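Side-chain contacts in spermidine synthase (PDB 3GJY), which probably makes spermidine by transferring an aminopropyl group from decarboxylated S-adenosylmethionine to putrescine: residues R165-G170 and Q175-V180; G77-I82 and D109-S114; H185-L190 and G244-F249; R262-L265 and P270-Y273. One frame throughout, in Å; residues are numbered along the deposited sequence.

Overall arrangement
The four contacts follow one another along the chain in the order 2, 1, 3, 4, and all lie on elements in or against the mixed eight-stranded sheet. Contact 1 forms within the loop after strand 160-165. Contact 2 joins helices 69-85 and 102-110, and its centre is about 22 Å from that of contact 1, across the chain's centre. Contact 3 ties helix 180-189 to the end of strand 238-245. Contact 4 leads from helix 255-264 into strand 272-274, at one edge of the sheet. Phe81 packs on Ser245, Thr247 and Phe249, so contacts 2 and 3 touch; Phe249 also meets Tyr273 of contact 4. All four belong to the methyltransferase-like domain.

Contact 1. Residues R165-G170 and Q175-V180; sequences RDVFAG and QNFTTV
Residues 165-170 and 175-180 are two parts of one loop, and their CA atoms come no nearer than 8.5 Å, between Val167 and Phe177. Segment 165-170 leaves the end of strand 160-165, and segment 175-180 makes a short 3-10 turn before helix 180-189. This is a strand-to-helix connection of the methyltransferase-like Rossmann fold. Side chains bridge the gap. Val167 lies over one face of the Phe177 ring. Its CG1 is 4.2 Å from the ring centroid and only 11° off the ring normal, a CH-pi contact. The second methyl, CG2, reaches Phe177 CD2 at 4.0 Å on the same ring. Phe182 meets this ring edge-to-face, and helix 148-153 also packs on it. Arg165 crosses Phe177 obliquely, its guanidinium plane 71° from the ring plane. Its chain bends at chi3, and CD rests 3.9 Å from Phe177 CB. The guanidinium edge then faces the Phe177 carbonyl, but the bond from NH1 to Phe177 O is weak, with an N-H...O angle of 122°. The stronger partner of NH1 is Glu212, in a salt bridge, while NH2 bonds to Asn199 O. Within the turn, Gln175 O accepts from both the backbone N and the hydroxyl of Thr178, with OG1 2.8 Å from that oxygen.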
loop_
_atom_site.group_PDB
_atom_site.type_symbol
_atom_site.label_atom_id
_atom_site.label_comp_id
_atom_site.label_asym_id
_atom_site.label_seq_id
_atom_site.Cartn_x
_atom_site.Cartn_y
_atom_site.Cartn_z
ATOM N N ARG A 165 2.647 -2.323 0.521
ATOM C CA ARG A 165 3.700 -1.605 -0.204
ATOM C C ARG A 165 3.083 -0.360 -0.831
ATOM O O ARG A 165 2.155 -0.453 -1.665
ATOM C CB ARG A 165 4.314 -2.436 -1.336
ATOM C CG ARG A 165 5.589 -1.826 -1.841
ATOM C CD ARG A 165 5.941 -2.312 -3.247
ATOM N NE ARG A 165 5.004 -1.799 -4.230
ATOM C CZ ARG A 165 4.847 -2.339 -5.437
ATOM N NH1 ARG A 165 5.540 -3.406 -5.802
ATOM N NH2 ARG A 165 3.956 -1.818 -6.265
ATOM N N ASP A 166 3.593 0.800 -0.449
ATOM C CA ASP A 166 3.123 2.073 -1.013
ATOM C C ASP A 166 4.301 3.007 -1.059
ATOM O O ASP A 166 4.417 3.949 -0.287
ATOM C CB ASP A 166 1.958 2.652 -0.196
ATOM C CG ASP A 166 1.325 3.877 -0.845
ATOM O OD1 ASP A 166 1.465 4.014 -2.054
ATOM O OD2 ASP A 166 0.699 4.697 -0.120
ATOM N N VAL A 167 5.203 2.694 -1.979
ATOM C CA VAL A 167 6.448 3.438 -2.146
ATOM C C VAL A 167 6.277 4.515 -3.227
ATOM O O VAL A 167 5.683 4.257 -4.297
ATOM C CB VAL A 167 7.673 2.475 -2.399
ATOM C CG1 VAL A 167 7.825 1.500 -1.266
ATOM C CG2 VAL A 167 7.574 1.714 -3.674
ATOM N N PHE A 168 6.811 5.705 -2.961
ATOM C CA PHE A 168 6.888 6.782 -3.999
ATOM C C PHE A 168 5.572 6.879 -4.762
ATOM O O PHE A 168 5.535 6.792 -6.006
ATOM C CB PHE A 168 8.049 6.506 -4.953
ATOM C CG PHE A 168 9.338 6.281 -4.246
ATOM C CD1 PHE A 168 9.984 7.342 -3.606
ATOM C CD2 PHE A 168 9.912 5.017 -4.209
ATOM C CE1 PHE A 168 11.191 7.152 -2.949
ATOM C CE2 PHE A 168 11.128 4.803 -3.546
ATOM C CZ PHE A 168 11.773 5.885 -2.919
ATOM N N ALA A 169 4.485 7.077 -4.015
ATOM C CA ALA A 169 3.166 7.018 -4.614
ATOM C C ALA A 169 3.042 8.122 -5.631
ATOM O O ALA A 169 3.523 9.239 -5.408
ATOM C CB ALA A 169 2.065 7.082 -3.542
ATOM N N GLY A 170 2.462 7.782 -6.782
ATOM C CA GLY A 170 2.396 8.709 -7.915
ATOM C C GLY A 170 3.393 8.394 -9.011
ATOM O O GLY A 170 3.246 8.876 -10.145
ATOM N N GLN A 175 12.326 -0.618 -9.616
ATOM C CA GLN A 175 12.343 -1.975 -10.101
ATOM C C GLN A 175 12.567 -2.976 -8.977
ATOM O O GLN A 175 11.948 -4.070 -8.989
ATOM C CB GLN A 175 13.421 -2.102 -11.194
ATOM C CG GLN A 175 13.288 -3.368 -12.021
ATOM C CD GLN A 175 14.125 -4.473 -11.473
ATOM O OE1 GLN A 175 14.731 -4.320 -10.414
ATOM N NE2 GLN A 175 14.154 -5.617 -12.168
ATOM N N ASN A 176 13.358 -2.603 -7.974
ATOM C CA ASN A 176 13.667 -3.534 -6.893
ATOM C C ASN A 176 12.539 -3.850 -5.927
ATOM O O ASN A 176 12.675 -4.723 -5.084
ATOM C CB ASN A 176 14.978 -3.214 -6.166
ATOM C CG ASN A 176 14.962 -1.914 -5.449
ATOM O OD1 ASN A 176 14.027 -1.124 -5.551
ATOM N ND2 ASN A 176 16.071 -1.642 -4.739
ATOM N N PHE A 177 11.407 -3.173 -6.109
ATOM C CA PHE A 177 10.190 -3.492 -5.384
ATOM C C PHE A 177 9.228 -4.316 -6.224
ATOM O O PHE A 177 8.097 -4.550 -5.792
ATOM C CB PHE A 177 9.499 -2.199 -4.943
ATOM C CG PHE A 177 10.215 -1.500 -3.850
ATOM C CD1 PHE A 177 10.219 -2.007 -2.567
ATOM C CD2 PHE A 177 10.939 -0.327 -4.120
ATOM C CE1 PHE A 177 10.902 -1.331 -1.537
ATOM C CE2 PHE A 177 11.624 0.333 -3.092
ATOM C CZ PHE A 177 11.600 -0.171 -1.810
ATOM N N THR A 178 9.657 -4.769 -7.404
ATOM C CA THR A 178 8.735 -5.447 -8.322
ATOM C C THR A 178 9.172 -6.839 -8.759
ATOM O O THR A 178 8.545 -7.432 -9.644
ATOM C CB THR A 178 8.474 -4.598 -9.587
ATOM O OG1 THR A 178 9.636 -4.629 -10.411
ATOM C CG2 THR A 178 8.120 -3.165 -9.200
ATOM N N THR A 179 10.238 -7.343 -8.152
ATOM C CA THR A 179 10.861 -8.567 -8.630
ATOM C C THR A 179 10.443 -9.773 -7.811
ATOM O O THR A 179 10.011 -9.675 -6.642
ATOM C CB THR A 179 12.394 -8.485 -8.541
ATOM O OG1 THR A 179 12.753 -8.265 -7.168
ATOM C CG2 THR A 179 12.920 -7.366 -9.388
ATOM N N VAL A 180 10.654 -10.936 -8.418
ATOM C CA VAL A 180 10.410 -12.212 -7.744
ATOM C C VAL A 180 11.201 -12.276 -6.433
ATOM O O VAL A 180 10.675 -12.708 -5.402
ATOM C CB VAL A 180 10.790 -13.361 -8.673
ATOM C CG1 VAL A 180 10.891 -14.702 -7.882
ATOM C CG2 VAL A 180 9.784 -13.446 -9.867
#

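Contact 2. Residues G77-I82 and D109-S114; sequences GARAFI and DVYPQS
Tyr111 reaches across to helix 69-85 and places its hydroxyl against Arg79 and Ile82. Its CG stands anti to the carbonyl carbon (chi1 -60°), which directs the ring out from the end of helix 102-110. The OH lies 3.4 Å from Arg79 CA and 3.5 Å from Arg79 CG, in packing contacts. The polar partner of this hydroxyl is Asp83, one residue beyond segment 77-82. Ile82 meets the phenol with two branches. CG2 approaches Tyr111 CZ at 3.6 Å, and CD1 touches Tyr111 CE2 at 3.8 Å. The contact is a helix-helix packing within the methyltransferase-like domain, between helix 69-85 and the C-terminal end of helix 102-110. Val110 CG1 lies against both flat groups, of Arg79 and of Tyr111. It sits over the centre of one Tyr111 ring face, 3.6 Å above the plane. The same methyl lies over one face of the Arg79 guanidinium, nearer its rim, with Arg79 NE 3.6 Å from Val110 CG1. The guanidinium and ring planes are nearly perpendicular, 84° apart. A bend at chi3 (65°) turns the otherwise extended arginine chain so that its head lies across Val110, and Tyr106 OH holds NH1. Ser114 closes a type I beta turn that starts at Tyr111. Its OG donates to Tyr111 O over 2.7 Å, in the carbonyl plane, and its backbone N bonds to the same oxygen.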
loop_
_atom_site.group_PDB
_atom_site.type_symbol
_atom_site.label_atom_id
_atom_site.label_comp_id
_atom_site.label_asym_id
_atom_site.label_seq_id
_atom_site.Cartn_x
_atom_site.Cartn_y
_atom_site.Cartn_z
ATOM N N GLY A 77 -9.961 -3.844 0.689
ATOM C CA GLY A 77 -9.452 -5.185 0.381
ATOM C C GLY A 77 -8.782 -5.815 1.592
ATOM O O GLY A 77 -8.992 -6.993 1.870
ATOM N N ALA A 78 -7.959 -5.036 2.310
ATOM C CA ALA A 78 -7.234 -5.574 3.466
ATOM C C ALA A 78 -8.198 -5.909 4.606
ATOM O O ALA A 78 -8.082 -6.971 5.226
ATOM C CB ALA A 78 -6.137 -4.603 3.954
ATOM N N ARG A 79 -9.161 -5.034 4.878
ATOM C CA ARG A 79 -10.094 -5.318 6.000
ATOM C C ARG A 79 -10.907 -6.566 5.698
ATOM O O ARG A 79 -11.150 -7.391 6.593
ATOM C CB ARG A 79 -11.044 -4.152 6.285
ATOM C CG ARG A 79 -10.342 -2.971 6.982
ATOM C CD ARG A 79 -11.310 -1.828 7.142
ATOM N NE ARG A 79 -12.410 -2.148 8.040
ATOM C CZ ARG A 79 -13.321 -1.253 8.406
ATOM N NH1 ARG A 79 -13.258 -0.009 7.926
ATOM N NH2 ARG A 79 -14.301 -1.601 9.232
ATOM N N ALA A 80 -11.337 -6.728 4.443
ATOM C CA ALA A 80 -12.115 -7.939 4.107
ATOM C C ALA A 80 -11.297 -9.212 4.417
ATOM O O ALA A 80 -11.812 -10.191 4.972
ATOM C CB ALA A 80 -12.580 -7.904 2.642
ATOM N N PHE A 81 -10.023 -9.176 4.056
ATOM C CA PHE A 81 -9.155 -10.302 4.265
ATOM C C PHE A 81 -8.874 -10.515 5.759
ATOM O O PHE A 81 -8.988 -11.639 6.266
ATOM C CB PHE A 81 -7.839 -10.064 3.523
ATOM C CG PHE A 81 -6.897 -11.249 3.572
ATOM C CD1 PHE A 81 -6.846 -12.146 2.510
ATOM C CD2 PHE A 81 -6.102 -11.495 4.679
ATOM C CE1 PHE A 81 -5.974 -13.236 2.524
ATOM C CE2 PHE A 81 -5.250 -12.611 4.710
ATOM C CZ PHE A 81 -5.212 -13.470 3.624
ATOM N N ILE A 82 -8.471 -9.455 6.462
ATOM C CA ILE A 82 -8.139 -9.562 7.879
ATOM C C ILE A 82 -9.366 -10.056 8.654
ATOM O O ILE A 82 -9.259 -10.917 9.531
ATOM C CB ILE A 82 -7.666 -8.181 8.427
ATOM C CG1 ILE A 82 -6.310 -7.783 7.808
ATOM C CG2 ILE A 82 -7.600 -8.167 9.974
ATOM C CD1 ILE A 82 -6.014 -6.298 7.922
ATOM N N ASP A 109 -6.521 2.599 14.023
ATOM C CA ASP A 109 -7.816 2.924 14.622
ATOM C C ASP A 109 -8.868 1.821 14.415
ATOM O O ASP A 109 -9.634 1.483 15.332
ATOM C CB ASP A 109 -8.351 4.244 14.062
ATOM C CG ASP A 109 -9.516 4.768 14.880
ATOM O OD1 ASP A 109 -9.288 5.125 16.057
ATOM O OD2 ASP A 109 -10.645 4.809 14.351
ATOM N N VAL A 110 -8.884 1.257 13.207
ATOM C CA VAL A 110 -9.814 0.163 12.898
ATOM C C VAL A 110 -9.532 -1.071 13.772
ATOM O O VAL A 110 -10.473 -1.726 14.258
ATOM C CB VAL A 110 -9.736 -0.214 11.422
ATOM C CG1 VAL A 110 -10.577 -1.472 11.103
ATOM C CG2 VAL A 110 -10.236 0.966 10.587
ATOM N N TYR A 111 -8.244 -1.333 13.988
ATOM C CA TYR A 111 -7.787 -2.476 14.754
ATOM C C TYR A 111 -6.948 -1.952 15.905
ATOM O O TYR A 111 -5.727 -1.800 15.789
ATOM C CB TYR A 111 -6.971 -3.391 13.841
ATOM C CG TYR A 111 -7.729 -3.926 12.642
ATOM C CD1 TYR A 111 -8.847 -4.765 12.827
ATOM C CD2 TYR A 111 -7.327 -3.608 11.342
ATOM C CE1 TYR A 111 -9.580 -5.272 11.745
ATOM C CE2 TYR A 111 -8.034 -4.114 10.223
ATOM C CZ TYR A 111 -9.167 -4.945 10.440
ATOM O OH TYR A 111 -9.828 -5.469 9.366
ATOM N N PRO A 112 -7.600 -1.616 17.036
ATOM C CA PRO A 112 -6.901 -0.847 18.076
ATOM C C PRO A 112 -5.810 -1.580 18.840
ATOM O O PRO A 112 -5.070 -0.936 19.610
ATOM C CB PRO A 112 -8.041 -0.389 19.007
ATOM C CG PRO A 112 -9.172 -1.299 18.720
ATOM C CD PRO A 112 -9.052 -1.717 17.288
ATOM N N GLN A 113 -5.691 -2.890 18.613
ATOM C CA GLN A 113 -4.617 -3.703 19.194
ATOM C C GLN A 113 -3.526 -4.024 18.183
ATOM O O GLN A 113 -2.544 -4.698 18.520
ATOM C CB GLN A 113 -5.189 -4.996 19.775
ATOM C CG GLN A 113 -6.175 -4.743 20.910
ATOM C CD GLN A 113 -6.792 -6.009 21.444
ATOM O OE1 GLN A 113 -7.761 -6.535 20.891
ATOM N NE2 GLN A 113 -6.249 -6.496 22.539
ATOM N N SER A 114 -3.703 -3.565 16.939
ATOM C CA SER A 114 -2.695 -3.820 15.899
ATOM C C SER A 114 -1.415 -3.012 16.121
ATOM O O SER A 114 -1.432 -1.941 16.750
ATOM C CB SER A 114 -3.268 -3.560 14.496
ATOM O OG SER A 114 -3.519 -2.172 14.256
#

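Contact 3. Residues H185-L190 and G244-F249; sequences HCHRGL and GSDTEF
His187 and Asp246 meet at about a right angle, and one hydrogen bond joins them. His187 stands on helix 180-189, close to its C-terminal end. Asp246 follows directly after strand 238-245 of the mixed sheet. The histidine CG is anti to the backbone N, which carries the ring out from the helix toward the carboxylate. NE2 donates to Asp246 OD2 over 2.8 Å, with an N-H...O angle of 158°. The oxygen lies close to the imidazole plane. It is approached on its syn side, but the nitrogen stands 31° out of the carboxylate plane. The ring and carboxylate planes are 57° apart. The other oxygen, OD1, accepts from the backbone N of Glu221, and the Phe220 ring meets the imidazole obliquely. Just before the aspartate, Ser245 OG accepts from Thr247 N at 2.9 Å in an ST turn, which shapes the backbone where the strand ends. The same OG also bonds to Gly194 O. The contact is a His-carboxylate pair near the surface, linking a helix to a strand end. The two N-H donors, one on each oxygen, should favour a charged carboxylate, and that charge in turn could raise the pKa of His187.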
loop_
_atom_site.group_PDB
_atom_site.type_symbol
_atom_site.label_atom_id
_atom_site.label_comp_id
_atom_site.label_asym_id
_atom_site.label_seq_id
_atom_site.Cartn_x
_atom_site.Cartn_y
_atom_site.Cartn_z
ATOM N N HIS A 185 11.139 -12.404 -0.436
ATOM C CA HIS A 185 11.426 -11.876 0.892
ATOM C C HIS A 185 10.132 -11.590 1.667
ATOM O O HIS A 185 10.020 -11.927 2.851
ATOM C CB HIS A 185 12.297 -10.639 0.807
ATOM C CG HIS A 185 13.709 -10.939 0.435
ATOM N ND1 HIS A 185 14.371 -10.367 -0.635
ATOM C CD2 HIS A 185 14.565 -11.832 0.976
ATOM C CE1 HIS A 185 15.614 -10.847 -0.672
ATOM N NE2 HIS A 185 15.742 -11.736 0.288
ATOM N N CYS A 186 9.175 -10.970 0.985
ATOM C CA CYS A 186 7.859 -10.696 1.595
ATOM C C CYS A 186 7.161 -11.969 2.023
ATOM O O CYS A 186 6.638 -12.040 3.128
ATOM C CB CYS A 186 6.978 -9.883 0.635
ATOM S SG CYS A 186 7.547 -8.204 0.386
ATOM N N HIS A 187 7.214 -12.994 1.170
ATOM C CA HIS A 187 6.582 -14.267 1.507
ATOM C C HIS A 187 7.201 -14.920 2.756
ATOM O O HIS A 187 6.495 -15.378 3.655
ATOM C CB HIS A 187 6.607 -15.201 0.299
ATOM C CG HIS A 187 5.845 -16.460 0.515
ATOM N ND1 HIS A 187 6.360 -17.551 1.172
ATOM C CD2 HIS A 187 4.569 -16.772 0.197
ATOM C CE1 HIS A 187 5.432 -18.489 1.247
ATOM N NE2 HIS A 187 4.338 -18.045 0.661
ATOM N N ARG A 188 8.543 -14.915 2.834
ATOM C CA ARG A 188 9.187 -15.427 4.016
ATOM C C ARG A 188 8.747 -14.677 5.270
ATOM O O ARG A 188 8.484 -15.291 6.306
ATOM C CB ARG A 188 10.701 -15.326 3.884
ATOM C CG ARG A 188 11.450 -15.908 5.117
ATOM C CD ARG A 188 12.985 -15.798 4.923
ATOM N NE ARG A 188 13.373 -14.396 4.929
ATOM C CZ ARG A 188 13.739 -13.682 3.865
ATOM N NH1 ARG A 188 13.909 -14.239 2.666
ATOM N NH2 ARG A 188 13.968 -12.376 4.006
ATOM N N GLY A 189 8.689 -13.347 5.194
ATOM C CA GLY A 189 8.326 -12.581 6.397
ATOM C C GLY A 189 6.889 -12.776 6.836
ATOM O O GLY A 189 6.601 -12.577 7.999
ATOM N N LEU A 190 5.972 -13.092 5.914
ATOM C CA LEU A 190 4.567 -13.233 6.277
ATOM C C LEU A 190 4.297 -14.489 7.085
ATOM O O LEU A 190 4.828 -15.582 6.776
ATOM C CB LEU A 190 3.699 -13.244 5.014
ATOM C CG LEU A 190 3.510 -11.857 4.393
ATOM C CD1 LEU A 190 2.908 -12.010 2.982
ATOM C CD2 LEU A 190 2.646 -10.929 5.273
ATOM N N GLY A 244 -1.627 -10.519 -2.939
ATOM C CA GLY A 244 -1.102 -11.880 -3.021
ATOM C C GLY A 244 -1.199 -12.542 -1.654
ATOM O O GLY A 244 -1.019 -11.884 -0.624
ATOM N N SER A 245 -1.553 -13.828 -1.625
ATOM C CA SER A 245 -1.585 -14.589 -0.384
ATOM C C SER A 245 -1.615 -16.071 -0.715
ATOM O O SER A 245 -2.068 -16.462 -1.820
ATOM C CB SER A 245 -2.882 -14.288 0.375
ATOM O OG SER A 245 -2.949 -14.975 1.632
ATOM N N ASP A 246 -1.164 -16.892 0.240
ATOM C CA ASP A 246 -1.412 -18.338 0.138
ATOM C C ASP A 246 -2.835 -18.739 0.554
ATOM O O ASP A 246 -3.244 -19.881 0.341
ATOM C CB ASP A 246 -0.397 -19.152 0.928
ATOM C CG ASP A 246 0.994 -19.086 0.312
ATOM O OD1 ASP A 246 1.135 -18.830 -0.906
ATOM O OD2 ASP A 246 1.938 -19.357 1.073
ATOM N N THR A 247 -3.562 -17.792 1.133
ATOM C CA THR A 247 -4.991 -17.940 1.425
ATOM C C THR A 247 -5.797 -17.542 0.179
ATOM O O THR A 247 -5.489 -16.534 -0.462
ATOM C CB THR A 247 -5.380 -17.028 2.617
ATOM O OG1 THR A 247 -4.583 -17.363 3.751
ATOM C CG2 THR A 247 -6.881 -17.143 2.994
ATOM N N GLU A 248 -6.799 -18.360 -0.189
ATOM C CA GLU A 248 -7.683 -18.011 -1.297
ATOM C C GLU A 248 -8.377 -16.668 -1.107
ATOM O O GLU A 248 -8.810 -16.353 -0.012
ATOM C CB GLU A 248 -8.765 -19.093 -1.469
ATOM C CG GLU A 248 -8.218 -20.411 -1.893
ATOM C CD GLU A 248 -9.299 -21.401 -2.189
ATOM O OE1 GLU A 248 -10.032 -21.199 -3.180
ATOM O OE2 GLU A 248 -9.395 -22.382 -1.432
ATOM N N PHE A 249 -8.443 -15.884 -2.178
ATOM C CA PHE A 249 -9.226 -14.663 -2.205
ATOM C C PHE A 249 -10.667 -14.980 -2.562
ATOM O O PHE A 249 -10.972 -16.027 -3.170
ATOM C CB PHE A 249 -8.613 -13.678 -3.203
ATOM C CG PHE A 249 -7.297 -13.098 -2.725
ATOM C CD1 PHE A 249 -7.269 -12.179 -1.661
ATOM C CD2 PHE A 249 -6.108 -13.542 -3.243
ATOM C CE1 PHE A 249 -6.061 -11.667 -1.192
ATOM C CE2 PHE A 249 -4.898 -13.017 -2.786
ATOM C CZ PHE A 249 -4.882 -12.106 -1.742
#

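Contact 4. Residues R262-L265 and P270-Y273; sequences RELL and PAQY
The contact closes the short connection from helix 255-264 to strand 272-274, at one edge of the mixed sheet. Four residues separate the two segments. The CA atoms of Leu265 and Pro270 are 4.4 Å apart. Leu264 O and Ala271 N are joined by a backbone hydrogen bond of 3.0 Å, nearly straight at 169°. Leu264 supplies most of the packing from the helix side. Its CG is anti to the carbonyl carbon (chi1 -63°), and the side chain runs along the returning segment. CB lies 4.2 Å from the CB of Ala271. Farther out, the methyl CD1 reaches Tyr273 N at 3.6 Å and Tyr273 CB at 3.9 Å. The aromatic end of Tyr273 leads away from Leu264, and its OH bonds to Phe250 O. Leu264 also packs on Trp73 and Thr76 of helix 69-85 and on Ile226 of the neighbouring strand 222-227, so it sits where helix and sheet come together. Leu265 makes a second, more exposed contact. Its CD2 meets Pro270 CB at 3.7 Å, and the two side chains cross at about a right angle. On the strand side, a backbone hydrogen bond between Gln272 and Ala227 continues the sheet. Across the contact, the chemistry is one main-chain hydrogen bond flanked by aliphatic contacts. The polar link joins the backbones where the helix and strand segments come close. The Leu264 side chain makes van der Waals contacts, while its carbonyl takes the hydrogen bond.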
loop_
_atom_site.group_PDB
_atom_site.type_symbol
_atom_site.label_atom_id
_atom_site.label_comp_id
_atom_site.label_asym_id
_atom_site.label_seq_id
_atom_site.Cartn_x
_atom_site.Cartn_y
_atom_site.Cartn_z
ATOM N N ARG A 262 -19.668 -3.132 -2.777
ATOM C CA ARG A 262 -20.479 -2.013 -2.295
ATOM C C ARG A 262 -19.583 -0.946 -1.697
ATOM O O ARG A 262 -19.813 0.242 -1.922
ATOM C CB ARG A 262 -21.547 -2.484 -1.314
ATOM C CG ARG A 262 -22.565 -3.391 -2.008
ATOM C CD ARG A 262 -23.787 -3.729 -1.190
ATOM N NE ARG A 262 -23.462 -4.235 0.129
ATOM C CZ ARG A 262 -23.328 -5.527 0.416
ATOM N NH1 ARG A 262 -23.504 -6.448 -0.528
ATOM N NH2 ARG A 262 -23.022 -5.893 1.651
ATOM N N GLU A 263 -18.530 -1.356 -0.969
ATOM C CA GLU A 263 -17.587 -0.360 -0.452
ATOM C C GLU A 263 -16.835 0.355 -1.565
ATOM O O GLU A 263 -16.623 1.565 -1.511
ATOM C CB GLU A 263 -16.573 -0.991 0.515
ATOM C CG GLU A 263 -17.217 -1.595 1.751
ATOM C CD GLU A 263 -16.207 -2.013 2.800
ATOM O OE1 GLU A 263 -14.989 -1.930 2.561
ATOM O OE2 GLU A 263 -16.629 -2.443 3.879
ATOM N N LEU A 264 -16.411 -0.396 -2.578
ATOM C CA LEU A 264 -15.664 0.178 -3.696
ATOM C C LEU A 264 -16.462 1.154 -4.546
ATOM O O LEU A 264 -15.884 1.953 -5.289
ATOM C CB LEU A 264 -15.117 -0.924 -4.620
ATOM C CG LEU A 264 -14.109 -1.879 -4.005
ATOM C CD1 LEU A 264 -13.680 -2.902 -5.073
ATOM C CD2 LEU A 264 -12.883 -1.156 -3.388
ATOM N N LEU A 265 -17.789 1.070 -4.454
ATOM C CA LEU A 265 -18.659 1.988 -5.195
ATOM C C LEU A 265 -18.929 3.243 -4.402
ATOM O O LEU A 265 -19.601 4.158 -4.915
ATOM C CB LEU A 265 -19.967 1.309 -5.602
ATOM C CG LEU A 265 -19.808 0.117 -6.561
ATOM C CD1 LEU A 265 -21.129 -0.594 -6.753
ATOM C CD2 LEU A 265 -19.202 0.538 -7.906
ATOM N N PRO A 270 -15.658 4.970 -8.793
ATOM C CA PRO A 270 -16.132 3.618 -8.475
ATOM C C PRO A 270 -15.138 2.577 -8.970
ATOM O O PRO A 270 -14.689 2.631 -10.097
ATOM C CB PRO A 270 -17.467 3.513 -9.243
ATOM C CG PRO A 270 -17.338 4.513 -10.325
ATOM C CD PRO A 270 -16.576 5.665 -9.706
ATOM N N ALA A 271 -14.754 1.666 -8.107
ATOM C CA ALA A 271 -13.731 0.688 -8.496
ATOM C C ALA A 271 -14.301 -0.707 -8.601
ATOM O O ALA A 271 -15.454 -0.931 -8.238
ATOM C CB ALA A 271 -12.582 0.699 -7.502
ATOM N N GLN A 272 -13.486 -1.632 -9.099
ATOM C CA GLN A 272 -13.909 -3.017 -9.350
ATOM C C GLN A 272 -12.946 -3.974 -8.628
ATOM O O GLN A 272 -11.727 -3.796 -8.684
ATOM C CB GLN A 272 -13.863 -3.314 -10.862
ATOM C CG GLN A 272 -14.890 -2.474 -11.655
ATOM C CD GLN A 272 -14.698 -2.457 -13.162
ATOM O OE1 GLN A 272 -13.711 -2.968 -13.706
ATOM N NE2 GLN A 272 -15.641 -1.815 -13.850
ATOM N N TYR A 273 -13.516 -4.980 -7.984
ATOM C CA TYR A 273 -12.772 -6.107 -7.437
ATOM C C TYR A 273 -12.693 -7.194 -8.507
ATOM O O TYR A 273 -13.702 -7.553 -9.122
ATOM C CB TYR A 273 -13.493 -6.668 -6.211
ATOM C CG TYR A 273 -12.880 -7.949 -5.672
ATOM C CD1 TYR A 273 -11.640 -7.934 -5.027
ATOM C CD2 TYR A 273 -13.517 -9.189 -5.833
ATOM C CE1 TYR A 273 -11.071 -9.094 -4.541
ATOM C CE2 TYR A 273 -12.946 -10.365 -5.338
ATOM C CZ TYR A 273 -11.718 -10.316 -4.699
ATOM O OH TYR A 273 -11.131 -11.455 -4.196
#